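PDB 4GKR: neck and C-terminal motor domain of Kar3 from Candida glabrata, which probably hydrolyses ATP to drive movement along microtubules as a mitotic kinesin-14 motor, its nucleotide pocket holding ADP in this crystal. Local coordinates for residues 141-146 and 151-156; 97-102 and 133-138. All blocks are in the same frame, centred on the assembly; numbering follows the deposited sequence.

Interaction 1: residues 141-146 and 151-156; sequences SWIDKL and WSYKVS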
ATOM      1  N   SER A 141     -14.877  -7.296 -11.620  1.00 44.21           N
ATOM      2  CA  SER A 141     -16.176  -6.658 -11.823  1.00 44.40           C
ATOM      3  C   SER A 141     -16.154  -5.700 -12.991  1.00 43.91           C
ATOM      4  O   SER A 141     -17.000  -5.759 -13.872  1.00 45.43           O
ATOM      5  CB  SER A 141     -16.576  -5.865 -10.597  1.00 43.83           C
ATOM      6  OG  SER A 141     -17.193  -6.705  -9.671  1.00 46.37           O
ATOM      7  N   TRP A 142     -15.184  -4.798 -12.980  1.00 41.63           N
ATOM      8  CA  TRP A 142     -15.085  -3.815 -14.032  1.00 41.84           C
ATOM      9  C   TRP A 142     -14.746  -4.415 -15.360  1.00 42.75           C
ATOM     10  O   TRP A 142     -15.287  -3.988 -16.373  1.00 44.60           O
ATOM     11  CB  TRP A 142     -14.172  -2.668 -13.623  1.00 39.38           C
ATOM     12  CG  TRP A 142     -14.845  -1.861 -12.554  1.00 39.02           C
ATOM     13  CD1 TRP A 142     -14.532  -1.821 -11.208  1.00 38.11           C
ATOM     14  CD2 TRP A 142     -16.028  -0.999 -12.695  1.00 40.27           C
ATOM     15  NE1 TRP A 142     -15.403  -0.999 -10.529  1.00 38.88           N
ATOM     16  CE2 TRP A 142     -16.316  -0.475 -11.360  1.00 39.94           C
ATOM     17  CE3 TRP A 142     -16.814  -0.597 -13.756  1.00 42.49           C
ATOM     18  CZ2 TRP A 142     -17.361   0.394 -11.116  1.00 41.71           C
ATOM     19  CZ3 TRP A 142     -17.877   0.281 -13.503  1.00 44.41           C
ATOM     20  CH2 TRP A 142     -18.147   0.757 -12.211  1.00 44.12           C
ATOM     21  N   ILE A 143     -13.888  -5.431 -15.362  1.00 41.76           N
ATOM     22  CA  ILE A 143     -13.592  -6.160 -16.581  1.00 43.64           C
ATOM     23  C   ILE A 143     -14.857  -6.778 -17.154  1.00 47.03           C
ATOM     24  O   ILE A 143     -15.144  -6.596 -18.338  1.00 49.48           O
ATOM     25  CB  ILE A 143     -12.486  -7.224 -16.378  1.00 42.90           C
ATOM     26  CG1 ILE A 143     -11.107  -6.605 -16.556  1.00 40.89           C
ATOM     27  CG2 ILE A 143     -12.584  -8.358 -17.390  1.00 44.50           C
ATOM     28  CD1 ILE A 143     -10.899  -5.308 -15.811  1.00 39.65           C
ATOM     29  N   ASP A 144     -15.617  -7.491 -16.329  1.00 48.55           N
ATOM     30  CA  ASP A 144     -16.855  -8.108 -16.805  1.00 52.35           C
ATOM     31  C   ASP A 144     -17.706  -7.063 -17.495  1.00 52.41           C
ATOM     32  O   ASP A 144     -18.144  -7.261 -18.621  1.00 54.69           O
ATOM     33  CB  ASP A 144     -17.643  -8.777 -15.672  1.00 56.41           C
ATOM     34  CG  ASP A 144     -16.974 -10.064 -15.150  1.00 60.48           C
ATOM     35  OD1 ASP A 144     -15.929 -10.482 -15.724  1.00 62.32           O
ATOM     36  OD2 ASP A 144     -17.495 -10.651 -14.152  1.00 62.55           O
ATOM     37  N   LYS A 145     -17.891  -5.934 -16.828  1.00 50.29           N
ATOM     38  CA  LYS A 145     -18.717  -4.853 -17.338  1.00 50.94           C
ATOM     39  C   LYS A 145     -18.171  -4.194 -18.615  1.00 50.45           C
ATOM     40  O   LYS A 145     -18.932  -3.929 -19.546  1.00 52.84           O
ATOM     41  CB  LYS A 145     -18.949  -3.815 -16.243  1.00 50.37           C
ATOM     42  CG  LYS A 145     -19.798  -4.322 -15.090  1.00 51.58           C
ATOM     43  CD  LYS A 145     -19.695  -3.419 -13.871  1.00 50.32           C
ATOM     44  CE  LYS A 145     -20.973  -3.486 -13.040  1.00 53.03           C
ATOM     45  NZ  LYS A 145     -20.771  -2.789 -11.738  1.00 52.37           N
ATOM     46  N   LEU A 146     -16.867  -3.939 -18.668  1.00 47.18           N
ATOM     47  CA  LEU A 146     -16.283  -3.273 -19.832  1.00 47.15           C
ATOM     48  C   LEU A 146     -16.263  -4.121 -21.101  1.00 49.01           C
ATOM     49  O   LEU A 146     -16.126  -3.591 -22.206  1.00 50.41           O
ATOM     50  CB  LEU A 146     -14.900  -2.725 -19.525  1.00 44.13           C
ATOM     51  CG  LEU A 146     -14.943  -1.521 -18.584  1.00 42.83           C
ATOM     52  CD1 LEU A 146     -13.534  -1.122 -18.137  1.00 39.93           C
ATOM     53  CD2 LEU A 146     -15.703  -0.365 -19.220  1.00 44.27           C
ATOM     54  N   TRP A 151     -14.155  -3.894 -24.754  1.00 50.79           N
ATOM     55  CA  TRP A 151     -12.831  -3.939 -24.126  1.00 48.33           C
ATOM     56  C   TRP A 151     -12.533  -5.345 -23.751  1.00 48.61           C
ATOM     57  O   TRP A 151     -13.403  -6.062 -23.242  1.00 49.22           O
ATOM     58  CB  TRP A 151     -12.764  -3.082 -22.869  1.00 45.04           C
ATOM     59  CG  TRP A 151     -12.566  -1.636 -23.176  1.00 44.68           C
ATOM     60  CD1 TRP A 151     -13.538  -0.662 -23.304  1.00 46.12           C
ATOM     61  CD2 TRP A 151     -11.304  -0.950 -23.443  1.00 43.73           C
ATOM     62  NE1 TRP A 151     -12.984   0.550 -23.610  1.00 46.02           N
ATOM     63  CE2 TRP A 151     -11.649   0.451 -23.710  1.00 44.81           C
ATOM     64  CE3 TRP A 151      -9.969  -1.329 -23.463  1.00 42.22           C
ATOM     65  CZ2 TRP A 151     -10.681   1.408 -23.994  1.00 44.50           C
ATOM     66  CZ3 TRP A 151      -9.006  -0.355 -23.754  1.00 41.84           C
ATOM     67  CH2 TRP A 151      -9.358   0.977 -24.017  1.00 42.98           C
ATOM     68  N   SER A 152     -11.306  -5.771 -24.014  1.00 48.51           N
ATOM     69  CA  SER A 152     -10.866  -7.045 -23.495  1.00 48.69           C
ATOM     70  C   SER A 152      -9.548  -6.820 -22.773  1.00 46.74           C
ATOM     71  O   SER A 152      -8.702  -6.045 -23.215  1.00 46.41           O
ATOM     72  CB  SER A 152     -10.758  -8.086 -24.599  1.00 51.23           C
ATOM     73  OG  SER A 152      -9.470  -8.057 -25.158  1.00 52.14           O
ATOM     74  N   TYR A 153      -9.392  -7.497 -21.645  1.00 46.03           N
ATOM     75  CA  TYR A 153      -8.371  -7.142 -20.686  1.00 43.93           C
ATOM     76  C   TYR A 153      -7.527  -8.360 -20.336  1.00 44.33           C
ATOM     77  O   TYR A 153      -8.066  -9.447 -20.179  1.00 46.16           O
ATOM     78  CB  TYR A 153      -9.042  -6.561 -19.433  1.00 41.98           C
ATOM     79  CG  TYR A 153      -9.168  -5.057 -19.444  1.00 41.68           C
ATOM     80  CD1 TYR A 153      -8.066  -4.256 -19.153  1.00 40.70           C
ATOM     81  CD2 TYR A 153     -10.380  -4.428 -19.724  1.00 43.18           C
ATOM     82  CE1 TYR A 153      -8.152  -2.871 -19.160  1.00 40.88           C
ATOM     83  CE2 TYR A 153     -10.486  -3.035 -19.735  1.00 43.64           C
ATOM     84  CZ  TYR A 153      -9.360  -2.256 -19.452  1.00 42.99           C
ATOM     85  OH  TYR A 153      -9.408  -0.856 -19.443  1.00 43.99           O
ATOM     86  N   LYS A 154      -6.209  -8.179 -20.251  1.00 43.82           N
ATOM     87  CA  LYS A 154      -5.308  -9.182 -19.675  1.00 43.99           C
ATOM     88  C   LYS A 154      -4.852  -8.701 -18.298  1.00 42.19           C
ATOM     89  O   LYS A 154      -4.424  -7.552 -18.137  1.00 39.84           O
ATOM     90  CB  LYS A 154      -4.095  -9.439 -20.572  1.00 44.52           C
ATOM     91  CG  LYS A 154      -3.623 -10.887 -20.591  1.00 45.70           C
ATOM     92  N   VAL A 155      -4.986  -9.581 -17.311  1.00 42.83           N
ATOM     93  CA  VAL A 155      -4.557  -9.308 -15.957  1.00 41.79           C
ATOM     94  C   VAL A 155      -3.429 -10.264 -15.620  1.00 43.38           C
ATOM     95  O   VAL A 155      -3.612 -11.480 -15.653  1.00 47.06           O
ATOM     96  CB  VAL A 155      -5.690  -9.537 -14.934  1.00 41.18           C
ATOM     97  CG1 VAL A 155      -5.237  -9.135 -13.538  1.00 39.45           C
ATOM     98  CG2 VAL A 155      -6.915  -8.734 -15.296  1.00 41.44           C
ATOM     99  N   SER A 156      -2.262  -9.728 -15.304  1.00 42.73           N
ATOM    100  CA  SER A 156      -1.202 -10.562 -14.762  1.00 44.13           C
ATOM    101  C   SER A 156      -0.675  -9.972 -13.469  1.00 43.11           C
ATOM    102  O   SER A 156      -0.913  -8.804 -13.160  1.00 42.23           O
ATOM    103  CB  SER A 156      -0.075 -10.759 -15.771  1.00 45.79           C
ATOM    104  OG  SER A 156       0.225  -9.549 -16.432  1.00 46.37           O
TER
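I143 and L146, one helical turn apart near the end of helix 131-147, rest against W151 and against Y153 of strand 152-163. This is a helix-turn-strand connection of the kinesin motor domain, in which a helix packed on the central sheet reverses through a short loop and the chain re-enters the sheet next to strand 242-252.

The loop is closed by a backbone bond from W151 N to L146 O, 3.2 Å long and bent, with an N-H...O angle of 145°. The same oxygen sits at the edge of the W151 indole, near its plane, and CB of L146 meets CB of W151 at 4.0 Å.

Y153 is the strand residue on which both aliphatic side chains converge. I143 reaches it with its longer branch: CG2 stands anti to the backbone N (chi1 of CG1 -86°), leaving CG1 to approach Y153 CB at 3.5 Å, while CD1 of I143 lies over one face of the phenol ring, offset toward the rim. The longer branch of isoleucine thus lets one side chain touch both Y153 CB, through CG1, and the ring face, through CD1. L146 comes from farther along the helix, its CD1 meeting Y153 CE2 obliquely at 3.9 Å. Leucine suits this place: with CG anti to the carbonyl carbon (chi1 -71°), one methyl, CD1, reaches CE2 next to the hydroxyl-bearing carbon while CB remains beside W151. L103, in a nearby loop, also touches Y153. At the outer end of the phenol, Y153 OH stands 4.1 Å above one face of the W151 indole, offset toward its rim.

Interaction 2: residues 97-102 and 133-138; sequences QLIQSS and PATINH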
ATOM      1  N   GLN A  97     -12.442   3.666  -5.513  1.00 42.18           N
ATOM      2  CA  GLN A  97     -12.330   4.710  -6.518  1.00 44.89           C
ATOM      3  C   GLN A  97     -10.901   4.848  -7.047  1.00 43.67           C
ATOM      4  O   GLN A  97     -10.699   5.009  -8.251  1.00 45.70           O
ATOM      5  CB  GLN A  97     -12.854   6.039  -5.974  1.00 49.67           C
ATOM      6  CG  GLN A  97     -12.387   7.247  -6.769  1.00 53.98           C
ATOM      7  CD  GLN A  97     -13.461   8.311  -6.943  1.00 61.36           C
ATOM      8  OE1 GLN A  97     -14.592   8.186  -6.434  1.00 63.86           O
ATOM      9  NE2 GLN A  97     -13.115   9.374  -7.684  1.00 63.15           N
ATOM     10  N   LEU A  98      -9.918   4.763  -6.153  1.00 40.79           N
ATOM     11  CA  LEU A  98      -8.521   4.780  -6.544  1.00 37.25           C
ATOM     12  C   LEU A  98      -8.172   3.610  -7.471  1.00 37.30           C
ATOM     13  O   LEU A  98      -7.509   3.807  -8.496  1.00 37.71           O
ATOM     14  CB  LEU A  98      -7.623   4.808  -5.303  1.00 35.27           C
ATOM     15  CG  LEU A  98      -6.110   4.716  -5.504  1.00 33.87           C
ATOM     16  CD1 LEU A  98      -5.540   5.988  -6.087  1.00 34.03           C
ATOM     17  CD2 LEU A  98      -5.456   4.409  -4.173  1.00 34.03           C
ATOM     18  N   ILE A  99      -8.618   2.403  -7.126  1.00 36.95           N
ATOM     19  CA  ILE A  99      -8.389   1.210  -7.972  1.00 36.95           C
ATOM     20  C   ILE A  99      -8.893   1.386  -9.412  1.00 36.99           C
ATOM     21  O   ILE A  99      -8.240   0.959 -10.368  1.00 36.09           O
ATOM     22  CB  ILE A  99      -9.041  -0.062  -7.377  1.00 37.41           C
ATOM     23  CG1 ILE A  99      -8.523  -0.327  -5.961  1.00 37.80           C
ATOM     24  CG2 ILE A  99      -8.728  -1.281  -8.235  1.00 37.31           C
ATOM     25  CD1 ILE A  99      -7.006  -0.385  -5.858  1.00 36.21           C
ATOM     26  N   GLN A 100     -10.052   2.023  -9.550  1.00 37.69           N
ATOM     27  CA  GLN A 100     -10.684   2.249 -10.854  1.00 38.75           C
ATOM     28  C   GLN A 100      -9.823   3.111 -11.799  1.00 39.31           C
ATOM     29  O   GLN A 100     -10.071   3.149 -12.998  1.00 40.28           O
ATOM     30  CB  GLN A 100     -12.073   2.865 -10.667  1.00 39.36           C
ATOM     31  CG  GLN A 100     -13.030   2.009  -9.849  1.00 39.71           C
ATOM     32  CD  GLN A 100     -14.225   2.791  -9.323  1.00 41.68           C
ATOM     33  OE1 GLN A 100     -14.491   3.919  -9.766  1.00 43.18           O
ATOM     34  NE2 GLN A 100     -14.947   2.204  -8.365  1.00 40.72           N
ATOM     35  N   SER A 101      -8.812   3.780 -11.239  1.00 39.10           N
ATOM     36  CA  SER A 101      -7.848   4.597 -11.982  1.00 39.87           C
ATOM     37  C   SER A 101      -7.081   3.783 -12.993  1.00 39.90           C
ATOM     38  O   SER A 101      -6.727   4.294 -14.060  1.00 42.12           O
ATOM     39  CB  SER A 101      -6.789   5.186 -11.038  1.00 39.16           C
ATOM     40  OG  SER A 101      -7.252   6.301 -10.326  1.00 40.24           O
ATOM     41  N   SER A 102      -6.771   2.541 -12.642  1.00 37.72           N
ATOM     42  CA  SER A 102      -5.901   1.745 -13.475  1.00 39.25           C
ATOM     43  C   SER A 102      -6.569   1.378 -14.797  1.00 42.01           C
ATOM     44  O   SER A 102      -5.899   1.003 -15.759  1.00 43.58           O
ATOM     45  CB  SER A 102      -5.447   0.508 -12.723  1.00 39.51           C
ATOM     46  OG  SER A 102      -6.546  -0.061 -12.049  1.00 41.57           O
ATOM     47  N   PRO A 133      -6.740  -9.167  -2.051  1.00 32.13           N
ATOM     48  CA  PRO A 133      -7.911  -9.876  -2.622  1.00 33.09           C
ATOM     49  C   PRO A 133      -9.073  -8.956  -3.029  1.00 33.47           C
ATOM     50  O   PRO A 133      -9.712  -9.202  -4.043  1.00 34.90           O
ATOM     51  CB  PRO A 133      -8.343 -10.830  -1.512  1.00 33.40           C
ATOM     52  CG  PRO A 133      -7.651 -10.361  -0.288  1.00 33.02           C
ATOM     53  CD  PRO A 133      -6.373  -9.698  -0.728  1.00 31.76           C
ATOM     54  N   ALA A 134      -9.334  -7.898  -2.273  1.00 32.96           N
ATOM     55  CA  ALA A 134     -10.421  -6.979  -2.620  1.00 33.65           C
ATOM     56  C   ALA A 134     -10.151  -6.266  -3.952  1.00 33.37           C
ATOM     57  O   ALA A 134     -11.049  -6.136  -4.789  1.00 35.09           O
ATOM     58  CB  ALA A 134     -10.636  -5.966  -1.517  1.00 32.88           C
ATOM     59  N   THR A 135      -8.914  -5.816  -4.141  1.00 30.74           N
ATOM     60  CA  THR A 135      -8.545  -5.139  -5.346  1.00 29.97           C
ATOM     61  C   THR A 135      -8.742  -6.062  -6.518  1.00 31.66           C
ATOM     62  O   THR A 135      -9.408  -5.688  -7.478  1.00 32.48           O
ATOM     63  CB  THR A 135      -7.098  -4.653  -5.271  1.00 28.36           C
ATOM     64  OG1 THR A 135      -7.027  -3.602  -4.302  1.00 28.34           O
ATOM     65  CG2 THR A 135      -6.620  -4.118  -6.600  1.00 27.32           C
ATOM     66  N   ILE A 136      -8.188  -7.273  -6.436  1.00 32.63           N
ATOM     67  CA  ILE A 136      -8.297  -8.228  -7.540  1.00 34.43           C
ATOM     68  C   ILE A 136      -9.767  -8.452  -7.885  1.00 36.33           C
ATOM     69  O   ILE A 136     -10.166  -8.375  -9.048  1.00 36.67           O
ATOM     70  CB  ILE A 136      -7.560  -9.554  -7.255  1.00 35.23           C
ATOM     71  CG1 ILE A 136      -6.050  -9.366  -7.484  1.00 34.16           C
ATOM     72  CG2 ILE A 136      -8.080 -10.674  -8.151  1.00 37.01           C
ATOM     73  CD1 ILE A 136      -5.144 -10.318  -6.716  1.00 33.32           C
ATOM     74  N   ASN A 137     -10.581  -8.662  -6.867  1.00 38.15           N
ATOM     75  CA  ASN A 137     -12.010  -8.873  -7.093  1.00 41.34           C
ATOM     76  C   ASN A 137     -12.719  -7.682  -7.743  1.00 40.53           C
ATOM     77  O   ASN A 137     -13.544  -7.848  -8.647  1.00 42.23           O
ATOM     78  CB  ASN A 137     -12.702  -9.217  -5.790  1.00 44.49           C
ATOM     79  CG  ASN A 137     -13.887 -10.109  -6.004  1.00 50.93           C
ATOM     80  OD1 ASN A 137     -13.756 -11.216  -6.558  1.00 56.01           O
ATOM     81  ND2 ASN A 137     -15.067  -9.638  -5.591  1.00 52.62           N
ATOM     82  N   HIS A 138     -12.374  -6.485  -7.285  1.00 37.73           N
ATOM     83  CA  HIS A 138     -12.976  -5.274  -7.773  1.00 37.70           C
ATOM     84  C   HIS A 138     -12.672  -5.090  -9.230  1.00 38.31           C
ATOM     85  O   HIS A 138     -13.545  -4.715 -10.016  1.00 38.42           O
ATOM     86  CB  HIS A 138     -12.462  -4.093  -6.963  1.00 36.87           C
ATOM     87  CG  HIS A 138     -13.265  -2.847  -7.150  1.00 38.02           C
ATOM     88  ND1 HIS A 138     -14.465  -2.666  -6.555  1.00 39.94           N
ATOM     89  CD2 HIS A 138     -13.031  -1.720  -7.932  1.00 37.77           C
ATOM     90  CE1 HIS A 138     -14.970  -1.469  -6.926  1.00 40.68           C
ATOM     91  NE2 HIS A 138     -14.090  -0.889  -7.766  1.00 39.98           N
TER
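I99 of helix 96-99 comes closest by backbone to T135 of helix 131-147, their CA atoms 6.9 Å apart, so side chains must bridge the gap. I99 points at the longer helix and meets T135 with two of its methyls: CD1 lies 3.8 Å from T135 CG2, and I99 CG2 lies 3.9 Å from that same methyl. Threonine serves both demands of the site. Its CG2, anti to the backbone N, gives the isoleucine an apolar surface, while OG1, set beside the backbone N (chi1 -69°), is satisfied by a hydrogen bond to I131 O one turn back in its own helix, and so T135 OG1 can lie 3.6 Å from I99 CD1 in apolar surroundings.

Both helices lie against the central sheet of the kinesin motor domain, a P-loop NTPase fold; I99 and T135 also touch L264 of strand 259-268, so isoleucine and the methyl of threonine suit the apolar ground between helices and sheet.

Farther from the sheet the contact turns polar. Q100 extends beyond CG and sends NE2 to H138 NE2 at 3.3 Å, with a nearly straight N-H...N angle of 168°. Amide and imidazole are nearly coplanar, 9° apart, and the donor approaches at the ring edge in plane, consistent with H138 NE2 acting as the acceptor, and so probably without a proton. Q100 CG lies in that plane too, 3.7 Å from H138 NE2. The imidazole also meets F92 edge-to-face. Within 97-102, I99 O accepts from both S102 N and S102 OG, the hydroxyl at 2.6 Å.

In the fold
Helix 131-147 carries one side of each contact: its residues 133-138 serve interaction 2 and the following turns, 141-146, serve interaction 1, whose centre lies about 12 Å away. Along the chain they come in series, 97-102 with 133-138 first, then the turn into strand 152-163. H138 and W142, whose rings meet at about 60°, link them, and W142 NE1 packs on Q100 CG at 3.9 Å. Interaction 2 is nearer the chain's centre and joins two helices over the main sheet; interaction 1 is a surface contact where the longer helix hands over to a strand of that sheet. Successive parts of one helix thus meet first a shorter helix and then the strand that follows it.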